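Local coordinates for protein alpha-fucosidase (Bifidobacterium bifidum, PDB 2EAB) that probably hydrolyses alpha-1,2-L-fucosidic linkages in glycans, the chain being the catalytic part, assigned to glycoside hydrolase family 95, of a longer membrane-associated protein, at residues W47-P53 with Y754-F758; F54-K58 with G385-S391; E76-W80 with N390-P394; L382-S386 with Q398-S402. One frame throughout, in Å; residues are numbered along the deposited sequence.

Followed from the N terminus, the chain first passes the end of helix 42-50 and strand 52-55, which form one side of contact 1. That contact closes the longest loop, reaching 754-758, and the other three are nested inside it. Contact 2 continues along the same strand and closes on the end of helix 365-386. Contact 3, from the loop after strand 69-76, ends on the same stretch as contact 2, sharing Asn390 and Ser391. Contact 4 folds 398-402 back on that helix end and crosses contact 3, their segments alternating. Contacts 1 to 3 join the N-terminal beta region to the helical catalytic part, and contacts 2, 3 and 4 all touch the calcium ion.

Contact 1 (W47-P53 with Y754-F758); sequences WQQTTLP and YANLF
Asn756 sets CG between its backbone N and carbonyl carbon (chi1 61°), carrying its amide to the end of helix 42-50, where Gln48, in its last turn, and Thr51, just past it, offer their carbonyls. ND2 donates to both. Thr51 O is met in the carbonyl plane, on a lone pair, at 2.9 Å from Asn756 ND2; Gln48 O, 3.0 Å from the same ND2, is approached from above its carbonyl plane. Asn756 N adds a bond to Gln49 O at 3.1 Å. Asn756 OD1 accepts from Phe758 N in an Asx turn, which fixes the rotation of the group.

Tyr754 holds CG anti to its carbonyl carbon (chi1 -69°), placing the ring against Gln49. The Gln49 amide stacks on it with planes 10° apart, and Gln49 CG lies over the ring centre, 3.5 Å from the centroid, as a CH-pi contact. Gln49 NE2 is held by Asn45 and Ala33, and a water bridges Gln49 OE1 to Ala755 N. Phe758 CE1 lies 3.7 Å from Pro53 CG. Buried carbonyls at and just past the helix end thus take hydrogen bonds from a loop some 700 residues further along the sequence, coupling N-terminal and catalytic parts.

Contact 2 (F54-K58 with G385-S391); sequences FGNGK and GSSRENS. With CA (calcium ion), chain C.
Gly57 and Gly385 meet backbone to backbone, and the tight part of the contact is built round them. Gly57 N donates to Gly385 O at 2.9 Å, from above the carbonyl plane. The closeness depends on missing side chains: a CB on Gly55 would collide with Gly385 O, and one on Gly57 would strike Ser391 OG and Arg388 CG. Ser391 completes this side. Its OG, anti to the carbonyl carbon (chi1 -70°), donates to Gly57 O at 2.8 Å and accepts from Arg388 N at 2.9 Å, thereby joining the loop after strand 52-55 to the type I turn 388-391. An alanine here is likely to leave both Gly57 O and Arg388 N without this shared partner and the turn less firmly tied to that loop.

The outer side is looser and wet. Lys58 and Asn390 cross at about a right angle without a direct bond, and two waters mediate: one accepts from Lys58 NZ and from Asn390 ND2, the other accepts from Lys58 NZ and donates to Asn390 O. Asn390 OD1 is engaged by Asn186 ND2.

Calcium marks the inner end, where Ser386 O binds it at 2.7 Å and Gly57 O approaches it to 2.9 Å. Gly57 O is therefore drawn on by both the Ser391 hydroxyl and the cation, which would probably polarise this carbonyl.

Contact 3 (E76-W80 with N390-P394); sequences EETLW and NSQLP. With CA (calcium ion), chain C.
Glu77 offers its carboxylate to two successive backbone N-H groups, those of Gln392 and Leu393, while one of its oxygens also binds calcium. The two oxygens are used differently. Gln392 N reaches Glu77 OE1 at 2.8 Å on the syn side, in a fairly straight bond (160° at the hydrogen). Leu393 N lies 3.0 Å from Glu77 OE2 and comes from above the carboxylate plane. The torsions explain the reach: Glu77 CG sits between the backbone N and the carbonyl carbon (chi1 61°), and the chain is extended from there toward the 390-394 loop.

Calcium is bound by Glu77 OE2 at 2.7 Å and by Leu393 O at 2.7 Å, which accounts for two acceptors lying only 3.2 Å apart, Glu77 OE2 and Leu393 O. Gly57 and Ser386 complete the residues of the site.

A second shell steadies the group. One water donates to Glu76 OE1 and Glu77 OE1 and accepts from Gln392 NE2. Glu76 OE2 in turn takes bonds from the hydroxyl and the backbone N of Thr78, the OG1 to OE2 distance being 2.6 Å with the syn lone pair used. Apolar contact is modest: Leu393 CD1 comes to 4.1 Å from Trp80 CD1, and Thr78 CG2 rests near Gln392 NE2.

With a cation and two N-H groups turned on a buried carboxylate, Glu77 is likely to stay ionised; its two hydrogen bonds and the shared calcium tie the loop after strand 69-76 to the one after helix 365-386.

Contact 4 (L382-S386 with Q398-S402); sequences LTIGS and QGIWS. With CA (calcium ion), chain C.
Apolar contact dominates between Trp401 and the last turn of helix 365-386. The six-membered ring of the indole is set against the helix: Leu382 CD2 lies 3.8 Å from Trp401 CZ3, and Ser386 CB meets Trp401 CH2 obliquely at 3.7 Å. Gly385 leaves room for this, since a CB there would run into Trp401 CZ2. The neighbouring Ile400 lays CG1 over one face of the indole, 3.6 Å above its plane, and its CD1 comes to 3.4 Å from Gly385 O.

This helix belongs to the family 95 catalytic region, of the (alpha/alpha)6-barrel type, and the 398-402 loop folds back on its C-terminal end.

Polar contacts run within the helix or beyond the contact. Ser386 OG, between the backbone N and the carbonyl carbon (chi1 69°), donates to Leu382 O at 2.8 Å, and the same carbonyl oxygen meets the indole edge in the ring plane. Trp401 NE1 bonds to Phe54 O. With a leucine in its place, Phe54 O would probably lose that donor and a gap would open beside Leu382 and Ser386.

Close to the metal, Ile400 CG2 comes to 3.5 Å from the calcium ion, an apolar methyl beside the site to which this helix end contributes.

Contact 1 (W47-P53 with Y754-F758)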
loop_
_atom_site.group_PDB
_atom_site.type_symbol
_atom_site.label_atom_id
_atom_site.label_comp_id
_atom_site.label_asym_id
_atom_site.label_seq_id
_atom_site.Cartn_x
_atom_site.Cartn_y
_atom_site.Cartn_z
ATOM N N TRP A 47 8.680 14.163 -15.065
ATOM C CA TRP A 47 8.756 12.725 -14.806
ATOM C C TRP A 47 7.503 12.218 -14.073
ATOM O O TRP A 47 6.854 11.255 -14.508
ATOM C CB TRP A 47 10.021 12.362 -14.004
ATOM C CG TRP A 47 9.980 10.920 -13.574
ATOM C CD1 TRP A 47 10.365 9.838 -14.306
ATOM C CD2 TRP A 47 9.470 10.404 -12.335
ATOM N NE1 TRP A 47 10.143 8.678 -13.597
ATOM C CE2 TRP A 47 9.588 8.999 -12.386
ATOM C CE3 TRP A 47 8.944 10.995 -11.179
ATOM C CZ2 TRP A 47 9.179 8.173 -11.331
ATOM C CZ3 TRP A 47 8.533 10.176 -10.131
ATOM C CH2 TRP A 47 8.657 8.781 -10.216
ATOM N N GLN A 48 7.166 12.862 -12.960
ATOM C CA GLN A 48 6.110 12.332 -12.090
ATOM C C GLN A 48 4.718 12.463 -12.685
ATOM O O GLN A 48 3.822 11.698 -12.326
ATOM C CB GLN A 48 6.142 12.975 -10.699
ATOM C CG GLN A 48 5.731 14.434 -10.673
ATOM C CD GLN A 48 5.535 14.966 -9.273
ATOM O OE1 GLN A 48 5.396 14.205 -8.311
ATOM N NE2 GLN A 48 5.499 16.286 -9.153
ATOM N N GLN A 49 4.531 13.423 -13.591
ATOM C CA GLN A 49 3.197 13.696 -14.131
ATOM C C GLN A 49 2.895 12.982 -15.441
ATOM O O GLN A 49 1.726 12.849 -15.813
ATOM C CB GLN A 49 2.963 15.206 -14.294
ATOM C CG GLN A 49 3.095 15.984 -12.996
ATOM C CD GLN A 49 2.322 17.294 -12.976
ATOM O OE1 GLN A 49 1.297 17.447 -13.651
ATOM N NE2 GLN A 49 2.796 18.235 -12.171
ATOM N N THR A 50 3.932 12.528 -16.138
ATOM C CA THR A 50 3.761 12.144 -17.545
ATOM C C THR A 50 4.302 10.778 -17.973
ATOM O O THR A 50 3.899 10.277 -19.022
ATOM C CB THR A 50 4.351 13.209 -18.513
ATOM O OG1 THR A 50 5.776 13.184 -18.429
ATOM C CG2 THR A 50 3.854 14.612 -18.190
ATOM N N THR A 51 5.211 10.184 -17.201
ATOM C CA THR A 51 5.846 8.937 -17.626
ATOM C C THR A 51 5.031 7.709 -17.222
ATOM O O THR A 51 4.187 7.775 -16.328
ATOM C CB THR A 51 7.296 8.821 -17.102
ATOM O OG1 THR A 51 7.284 8.753 -15.671
ATOM C CG2 THR A 51 8.140 10.010 -17.566
ATOM N N LEU A 52 5.292 6.589 -17.886
ATOM C CA LEU A 52 4.466 5.400 -17.714
ATOM C C LEU A 52 5.258 4.266 -17.077
ATOM O O LEU A 52 6.285 3.851 -17.609
ATOM C CB LEU A 52 3.837 4.979 -19.047
ATOM C CG LEU A 52 2.813 5.972 -19.609
ATOM C CD1 LEU A 52 2.424 5.628 -21.042
ATOM C CD2 LEU A 52 1.578 6.040 -18.710
ATOM N N PRO A 53 4.798 3.793 -15.903
ATOM C CA PRO A 53 5.535 2.823 -15.110
ATOM C C PRO A 53 5.292 1.363 -15.469
ATOM O O PRO A 53 4.184 0.974 -15.857
ATOM C CB PRO A 53 5.019 3.088 -13.695
ATOM C CG PRO A 53 3.598 3.471 -13.904
ATOM C CD PRO A 53 3.563 4.222 -15.217
ATOM N N TYR A 754 -2.413 12.864 -11.738
ATOM C CA TYR A 754 -1.630 13.423 -12.830
ATOM C C TYR A 754 -2.058 12.800 -14.167
ATOM O O TYR A 754 -2.870 11.865 -14.196
ATOM C CB TYR A 754 -0.132 13.209 -12.588
ATOM C CG TYR A 754 0.489 14.005 -11.451
ATOM C CD1 TYR A 754 0.112 15.327 -11.192
ATOM C CD2 TYR A 754 1.497 13.441 -10.662
ATOM C CE1 TYR A 754 0.708 16.054 -10.158
ATOM C CE2 TYR A 754 2.101 14.160 -9.632
ATOM C CZ TYR A 754 1.701 15.460 -9.382
ATOM O OH TYR A 754 2.300 16.159 -8.353
ATOM N N ALA A 755 -1.500 13.307 -15.266
ATOM C CA ALA A 755 -1.849 12.842 -16.614
ATOM C C ALA A 755 -1.557 11.361 -16.848
ATOM O O ALA A 755 -2.221 10.723 -17.668
ATOM C CB ALA A 755 -1.157 13.695 -17.675
ATOM N N ASN A 756 -0.566 10.828 -16.131
ATOM C CA ASN A 756 -0.222 9.407 -16.175
ATOM C C ASN A 756 -0.982 8.579 -15.133
ATOM O O ASN A 756 -0.633 7.423 -14.878
ATOM C CB ASN A 756 1.286 9.228 -15.974
ATOM C CG ASN A 756 1.766 9.750 -14.621
ATOM O OD1 ASN A 756 0.984 10.268 -13.825
ATOM N ND2 ASN A 756 3.063 9.622 -14.364
ATOM N N LEU A 757 -1.995 9.200 -14.535
ATOM C CA LEU A 757 -2.846 8.606 -13.499
ATOM C C LEU A 757 -2.127 8.240 -12.200
ATOM O O LEU A 757 -2.646 7.461 -11.393
ATOM C CB LEU A 757 -3.691 7.444 -14.046
ATOM C CG LEU A 757 -4.551 7.784 -15.271
ATOM C CD1 LEU A 757 -5.467 6.623 -15.618
ATOM C CD2 LEU A 757 -5.356 9.070 -15.073
ATOM N N PHE A 758 -0.943 8.812 -11.989
ATOM C CA PHE A 758 -0.329 8.768 -10.665
ATOM C C PHE A 758 -1.109 9.658 -9.702
ATOM O O PHE A 758 -1.397 10.824 -9.991
ATOM C CB PHE A 758 1.126 9.244 -10.700
ATOM C CG PHE A 758 2.152 8.155 -10.939
ATOM C CD1 PHE A 758 1.823 6.792 -10.875
ATOM C CD2 PHE A 758 3.479 8.509 -11.169
ATOM C CE1 PHE A 758 2.804 5.805 -11.080
ATOM C CE2 PHE A 758 4.461 7.538 -11.378
ATOM C CZ PHE A 758 4.125 6.181 -11.327
HETATM O O HOH W 1 -0.401 16.095 -15.339
#

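Contact 2 (F54-K58 with G385-S391)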
loop_
_atom_site.group_PDB
_atom_site.type_symbol
_atom_site.label_atom_id
_atom_site.label_comp_id
_atom_site.label_asym_id
_atom_site.label_seq_id
_atom_site.Cartn_x
_atom_site.Cartn_y
_atom_site.Cartn_z
ATOM N N PHE A 54 6.332 0.563 -15.300
ATOM C CA PHE A 54 6.222 -0.884 -15.370
ATOM C C PHE A 54 7.295 -1.472 -14.460
ATOM O O PHE A 54 8.288 -0.810 -14.143
ATOM C CB PHE A 54 6.369 -1.386 -16.817
ATOM C CG PHE A 54 7.742 -1.196 -17.386
ATOM C CD1 PHE A 54 8.654 -2.239 -17.360
ATOM C CD2 PHE A 54 8.133 0.025 -17.935
ATOM C CE1 PHE A 54 9.934 -2.078 -17.869
ATOM C CE2 PHE A 54 9.418 0.194 -18.445
ATOM C CZ PHE A 54 10.317 -0.860 -18.413
ATOM N N GLY A 55 7.099 -2.712 -14.034
ATOM C CA GLY A 55 8.067 -3.346 -13.157
ATOM C C GLY A 55 7.778 -4.812 -12.948
ATOM O O GLY A 55 6.728 -5.319 -13.371
ATOM N N ASN A 56 8.718 -5.494 -12.300
ATOM C CA ASN A 56 8.547 -6.899 -11.940
ATOM C C ASN A 56 8.556 -7.115 -10.425
ATOM O O ASN A 56 8.814 -8.219 -9.950
ATOM C CB ASN A 56 9.606 -7.777 -12.627
ATOM C CG ASN A 56 11.011 -7.546 -12.091
ATOM O OD1 ASN A 56 11.232 -6.716 -11.211
ATOM N ND2 ASN A 56 11.972 -8.295 -12.620
ATOM N N GLY A 57 8.273 -6.050 -9.678
ATOM C CA GLY A 57 8.330 -6.071 -8.217
ATOM C C GLY A 57 9.702 -5.739 -7.659
ATOM O O GLY A 57 9.839 -5.497 -6.452
ATOM N N LYS A 58 10.713 -5.738 -8.530
ATOM C CA LYS A 58 12.102 -5.557 -8.108
ATOM C C LYS A 58 12.790 -4.453 -8.903
ATOM O O LYS A 58 13.252 -3.473 -8.324
ATOM C CB LYS A 58 12.865 -6.877 -8.180
ATOM C CG LYS A 58 12.285 -7.939 -7.254
ATOM C CD LYS A 58 13.054 -9.229 -7.309
ATOM C CE LYS A 58 12.595 -10.103 -8.456
ATOM N NZ LYS A 58 13.443 -11.315 -8.527
ATOM N N GLY A 385 3.286 -4.418 -10.470
ATOM C CA GLY A 385 4.568 -3.822 -10.834
ATOM C C GLY A 385 5.534 -3.577 -9.686
ATOM O O GLY A 385 6.749 -3.582 -9.889
ATOM N N SER A 386 5.006 -3.364 -8.480
ATOM C CA SER A 386 5.837 -2.944 -7.336
ATOM C C SER A 386 5.969 -3.942 -6.183
ATOM O O SER A 386 6.846 -3.783 -5.334
ATOM C CB SER A 386 5.341 -1.609 -6.773
ATOM O OG SER A 386 4.078 -1.745 -6.149
ATOM N N SER A 387 5.100 -4.949 -6.151
ATOM C CA SER A 387 5.011 -5.837 -4.999
ATOM C C SER A 387 4.695 -7.259 -5.448
ATOM O O SER A 387 3.529 -7.634 -5.589
ATOM C CB SER A 387 3.939 -5.316 -4.034
ATOM O OG SER A 387 3.873 -6.090 -2.849
ATOM N N ARG A 388 5.731 -8.054 -5.691
ATOM C CA ARG A 388 5.521 -9.446 -6.082
ATOM C C ARG A 388 5.893 -10.383 -4.942
ATOM O O ARG A 388 6.550 -9.973 -3.981
ATOM C CB ARG A 388 6.293 -9.781 -7.362
ATOM C CG ARG A 388 5.759 -9.077 -8.608
ATOM C CD ARG A 388 4.308 -9.457 -8.911
ATOM N NE ARG A 388 4.128 -10.895 -9.133
ATOM C CZ ARG A 388 4.223 -11.502 -10.315
ATOM N NH1 ARG A 388 4.485 -10.809 -11.418
ATOM N NH2 ARG A 388 4.042 -12.816 -10.390
ATOM N N GLU A 389 5.473 -11.644 -5.049
ATOM C CA GLU A 389 5.752 -12.647 -4.014
ATOM C C GLU A 389 7.229 -12.720 -3.680
ATOM O O GLU A 389 7.592 -12.959 -2.528
ATOM C CB GLU A 389 5.285 -14.037 -4.451
ATOM C CG GLU A 389 3.798 -14.162 -4.639
ATOM C CD GLU A 389 3.415 -15.373 -5.468
ATOM O OE1 GLU A 389 3.589 -16.509 -4.973
ATOM O OE2 GLU A 389 2.930 -15.182 -6.610
ATOM N N ASN A 390 8.074 -12.514 -4.685
ATOM C CA ASN A 390 9.511 -12.598 -4.487
ATOM C C ASN A 390 10.230 -11.248 -4.410
ATOM O O ASN A 390 11.456 -11.197 -4.471
ATOM C CB ASN A 390 10.151 -13.508 -5.541
ATOM C CG ASN A 390 10.081 -12.930 -6.944
ATOM O OD1 ASN A 390 9.516 -11.859 -7.174
ATOM N ND2 ASN A 390 10.660 -13.649 -7.895
ATOM N N SER A 391 9.477 -10.160 -4.255
ATOM C CA SER A 391 10.085 -8.864 -3.948
ATOM C C SER A 391 10.805 -8.946 -2.620
ATOM O O SER A 391 10.338 -9.608 -1.683
ATOM C CB SER A 391 9.027 -7.767 -3.846
ATOM O OG SER A 391 8.463 -7.467 -5.106
HETATM CA CA CA C . 9.201 -3.902 -4.083
HETATM O O HOH W 2 12.193 -12.964 -10.353
HETATM O O HOH W 3 13.557 -12.181 -5.826
#

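Contact 3 (E76-W80 with N390-P394)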
loop_
_atom_site.group_PDB
_atom_site.type_symbol
_atom_site.label_atom_id
_atom_site.label_comp_id
_atom_site.label_asym_id
_atom_site.label_seq_id
_atom_site.Cartn_x
_atom_site.Cartn_y
_atom_site.Cartn_z
ATOM N N GLU A 76 15.736 0.047 -8.941
ATOM C CA GLU A 76 15.731 -1.269 -8.306
ATOM C C GLU A 76 15.367 -1.071 -6.830
ATOM O O GLU A 76 15.900 -0.174 -6.159
ATOM C CB GLU A 76 17.076 -1.984 -8.468
ATOM C CG GLU A 76 16.999 -3.513 -8.345
ATOM C CD GLU A 76 17.157 -4.046 -6.929
ATOM O OE1 GLU A 76 16.969 -5.276 -6.741
ATOM O OE2 GLU A 76 17.478 -3.252 -6.015
ATOM N N GLU A 77 14.480 -1.932 -6.335
ATOM C CA GLU A 77 13.808 -1.749 -5.040
ATOM C C GLU A 77 14.734 -1.658 -3.827
ATOM O O GLU A 77 14.337 -1.110 -2.800
ATOM C CB GLU A 77 12.794 -2.875 -4.807
ATOM C CG GLU A 77 13.455 -4.250 -4.773
ATOM C CD GLU A 77 12.607 -5.364 -4.201
ATOM O OE1 GLU A 77 13.046 -6.525 -4.354
ATOM O OE2 GLU A 77 11.541 -5.103 -3.597
ATOM N N THR A 78 15.937 -2.218 -3.929
ATOM C CA THR A 78 16.834 -2.263 -2.773
ATOM C C THR A 78 17.911 -1.184 -2.758
ATOM O O THR A 78 18.781 -1.209 -1.885
ATOM C CB THR A 78 17.510 -3.652 -2.590
ATOM O OG1 THR A 78 18.447 -3.891 -3.651
ATOM C CG2 THR A 78 16.477 -4.773 -2.557
ATOM N N LEU A 79 17.857 -0.234 -3.695
ATOM C CA LEU A 79 18.874 0.818 -3.743
ATOM C C LEU A 79 18.547 1.879 -2.701
ATOM O O LEU A 79 17.920 2.902 -2.983
ATOM C CB LEU A 79 19.025 1.411 -5.147
ATOM C CG LEU A 79 20.339 2.182 -5.338
ATOM C CD1 LEU A 79 21.537 1.233 -5.412
ATOM C CD2 LEU A 79 20.284 3.049 -6.572
ATOM N N TRP A 80 18.992 1.590 -1.482
ATOM C CA TRP A 80 18.670 2.345 -0.285
ATOM C C TRP A 80 19.953 2.775 0.420
ATOM O O TRP A 80 20.803 1.939 0.723
ATOM C CB TRP A 80 17.880 1.435 0.664
ATOM C CG TRP A 80 16.391 1.573 0.615
ATOM C CD1 TRP A 80 15.503 0.905 -0.185
ATOM C CD2 TRP A 80 15.616 2.422 1.454
ATOM N NE1 TRP A 80 14.213 1.307 0.112
ATOM C CE2 TRP A 80 14.260 2.239 1.115
ATOM C CE3 TRP A 80 15.945 3.322 2.477
ATOM C CZ2 TRP A 80 13.231 2.940 1.756
ATOM C CZ3 TRP A 80 14.931 4.013 3.110
ATOM C CH2 TRP A 80 13.590 3.820 2.744
ATOM N N ASN A 390 8.074 -12.514 -4.685
ATOM C CA ASN A 390 9.511 -12.598 -4.487
ATOM C C ASN A 390 10.230 -11.248 -4.410
ATOM O O ASN A 390 11.456 -11.197 -4.471
ATOM C CB ASN A 390 10.151 -13.508 -5.541
ATOM C CG ASN A 390 10.081 -12.930 -6.944
ATOM O OD1 ASN A 390 9.516 -11.859 -7.174
ATOM N ND2 ASN A 390 10.660 -13.649 -7.895
ATOM N N SER A 391 9.477 -10.160 -4.255
ATOM C CA SER A 391 10.085 -8.864 -3.948
ATOM C C SER A 391 10.805 -8.946 -2.620
ATOM O O SER A 391 10.338 -9.608 -1.683
ATOM C CB SER A 391 9.027 -7.767 -3.846
ATOM O OG SER A 391 8.463 -7.467 -5.106
ATOM N N GLN A 392 11.937 -8.263 -2.528
ATOM C CA GLN A 392 12.638 -8.197 -1.256
ATOM C C GLN A 392 12.005 -7.207 -0.286
ATOM O O GLN A 392 12.146 -7.365 0.922
ATOM C CB GLN A 392 14.112 -7.870 -1.466
ATOM C CG GLN A 392 14.850 -8.935 -2.252
ATOM C CD GLN A 392 16.341 -8.818 -2.104
ATOM O OE1 GLN A 392 16.894 -9.161 -1.065
ATOM N NE2 GLN A 392 17.002 -8.325 -3.142
ATOM N N LEU A 393 11.317 -6.199 -0.818
ATOM C CA LEU A 393 10.703 -5.150 -0.014
ATOM C C LEU A 393 9.282 -4.885 -0.496
ATOM O O LEU A 393 8.984 -5.078 -1.675
ATOM C CB LEU A 393 11.539 -3.865 -0.080
ATOM C CG LEU A 393 12.898 -3.950 0.628
ATOM C CD1 LEU A 393 13.797 -2.787 0.250
ATOM C CD2 LEU A 393 12.748 -4.052 2.141
ATOM N N PRO A 394 8.401 -4.429 0.412
ATOM C CA PRO A 394 7.057 -4.078 -0.022
ATOM C C PRO A 394 7.117 -2.794 -0.838
ATOM O O PRO A 394 8.181 -2.151 -0.930
ATOM C CB PRO A 394 6.310 -3.857 1.298
ATOM C CG PRO A 394 7.354 -3.514 2.284
ATOM C CD PRO A 394 8.610 -4.192 1.851
HETATM CA CA CA C . 9.201 -3.902 -4.083
HETATM O O HOH W 4 15.429 -7.220 -5.352
#

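Contact 4 (L382-S386 with Q398-S402)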
loop_
_atom_site.group_PDB
_atom_site.type_symbol
_atom_site.label_atom_id
_atom_site.label_comp_id
_atom_site.label_asym_id
_atom_site.label_seq_id
_atom_site.Cartn_x
_atom_site.Cartn_y
_atom_site.Cartn_z
ATOM N N LEU A 382 -0.430 -1.477 -10.547
ATOM C CA LEU A 382 0.710 -0.921 -9.821
ATOM C C LEU A 382 1.160 -1.834 -8.690
ATOM O O LEU A 382 2.337 -1.816 -8.319
ATOM C CB LEU A 382 0.407 0.486 -9.300
ATOM C CG LEU A 382 0.288 1.576 -10.372
ATOM C CD1 LEU A 382 -0.274 2.839 -9.748
ATOM C CD2 LEU A 382 1.631 1.855 -11.067
ATOM N N THR A 383 0.233 -2.632 -8.155
ATOM C CA THR A 383 0.592 -3.652 -7.173
ATOM C C THR A 383 1.467 -4.722 -7.830
ATOM O O THR A 383 2.519 -5.086 -7.303
ATOM C CB THR A 383 -0.650 -4.323 -6.541
ATOM O OG1 THR A 383 -1.527 -3.333 -5.996
ATOM C CG2 THR A 383 -0.237 -5.268 -5.426
ATOM N N ILE A 384 1.027 -5.220 -8.985
ATOM C CA ILE A 384 1.800 -6.210 -9.732
ATOM C C ILE A 384 3.201 -5.681 -10.069
ATOM O O ILE A 384 4.185 -6.406 -9.953
ATOM C CB ILE A 384 1.061 -6.656 -11.019
ATOM C CG1 ILE A 384 -0.336 -7.195 -10.679
ATOM C CG2 ILE A 384 1.884 -7.694 -11.788
ATOM C CD1 ILE A 384 -1.240 -7.370 -11.890
ATOM N N GLY A 385 3.286 -4.418 -10.470
ATOM C CA GLY A 385 4.568 -3.822 -10.834
ATOM C C GLY A 385 5.534 -3.577 -9.686
ATOM O O GLY A 385 6.749 -3.582 -9.889
ATOM N N SER A 386 5.006 -3.364 -8.480
ATOM C CA SER A 386 5.837 -2.944 -7.336
ATOM C C SER A 386 5.969 -3.942 -6.183
ATOM O O SER A 386 6.846 -3.783 -5.334
ATOM C CB SER A 386 5.341 -1.609 -6.773
ATOM O OG SER A 386 4.078 -1.745 -6.149
ATOM N N GLN A 398 6.369 5.363 -3.188
ATOM C CA GLN A 398 6.302 5.526 -4.636
ATOM C C GLN A 398 6.257 4.187 -5.369
ATOM O O GLN A 398 6.487 4.125 -6.577
ATOM C CB GLN A 398 7.463 6.406 -5.129
ATOM C CG GLN A 398 7.361 7.819 -4.569
ATOM C CD GLN A 398 8.455 8.766 -5.031
ATOM O OE1 GLN A 398 9.057 8.588 -6.094
ATOM N NE2 GLN A 398 8.690 9.807 -4.247
ATOM N N GLY A 399 5.910 3.129 -4.636
ATOM C CA GLY A 399 5.896 1.780 -5.188
ATOM C C GLY A 399 7.330 1.308 -5.298
ATOM O O GLY A 399 7.920 0.855 -4.313
ATOM N N ILE A 400 7.870 1.410 -6.512
ATOM C CA ILE A 400 9.302 1.270 -6.763
ATOM C C ILE A 400 9.840 2.372 -7.687
ATOM O O ILE A 400 11.020 2.344 -8.043
ATOM C CB ILE A 400 9.687 -0.117 -7.389
ATOM C CG1 ILE A 400 8.950 -0.371 -8.714
ATOM C CG2 ILE A 400 9.517 -1.245 -6.383
ATOM C CD1 ILE A 400 9.479 -1.562 -9.489
ATOM N N TRP A 401 8.995 3.332 -8.068
ATOM C CA TRP A 401 9.326 4.269 -9.150
ATOM C C TRP A 401 9.706 5.643 -8.622
ATOM O O TRP A 401 8.929 6.264 -7.911
ATOM C CB TRP A 401 8.155 4.379 -10.142
ATOM C CG TRP A 401 7.803 3.055 -10.747
ATOM C CD1 TRP A 401 8.455 2.436 -11.770
ATOM C CD2 TRP A 401 6.745 2.170 -10.350
ATOM N NE1 TRP A 401 7.863 1.225 -12.052
ATOM C CE2 TRP A 401 6.818 1.031 -11.186
ATOM C CE3 TRP A 401 5.747 2.225 -9.365
ATOM C CZ2 TRP A 401 5.919 -0.036 -11.084
ATOM C CZ3 TRP A 401 4.859 1.162 -9.262
ATOM C CH2 TRP A 401 4.956 0.044 -10.113
ATOM N N SER A 402 10.893 6.123 -8.986
ATOM C CA SER A 402 11.347 7.448 -8.563
ATOM C C SER A 402 12.366 7.994 -9.545
ATOM O O SER A 402 13.032 7.234 -10.236
ATOM C CB SER A 402 11.966 7.395 -7.173
ATOM O OG SER A 402 13.198 6.705 -7.225
HETATM CA CA CA C . 9.201 -3.902 -4.083
#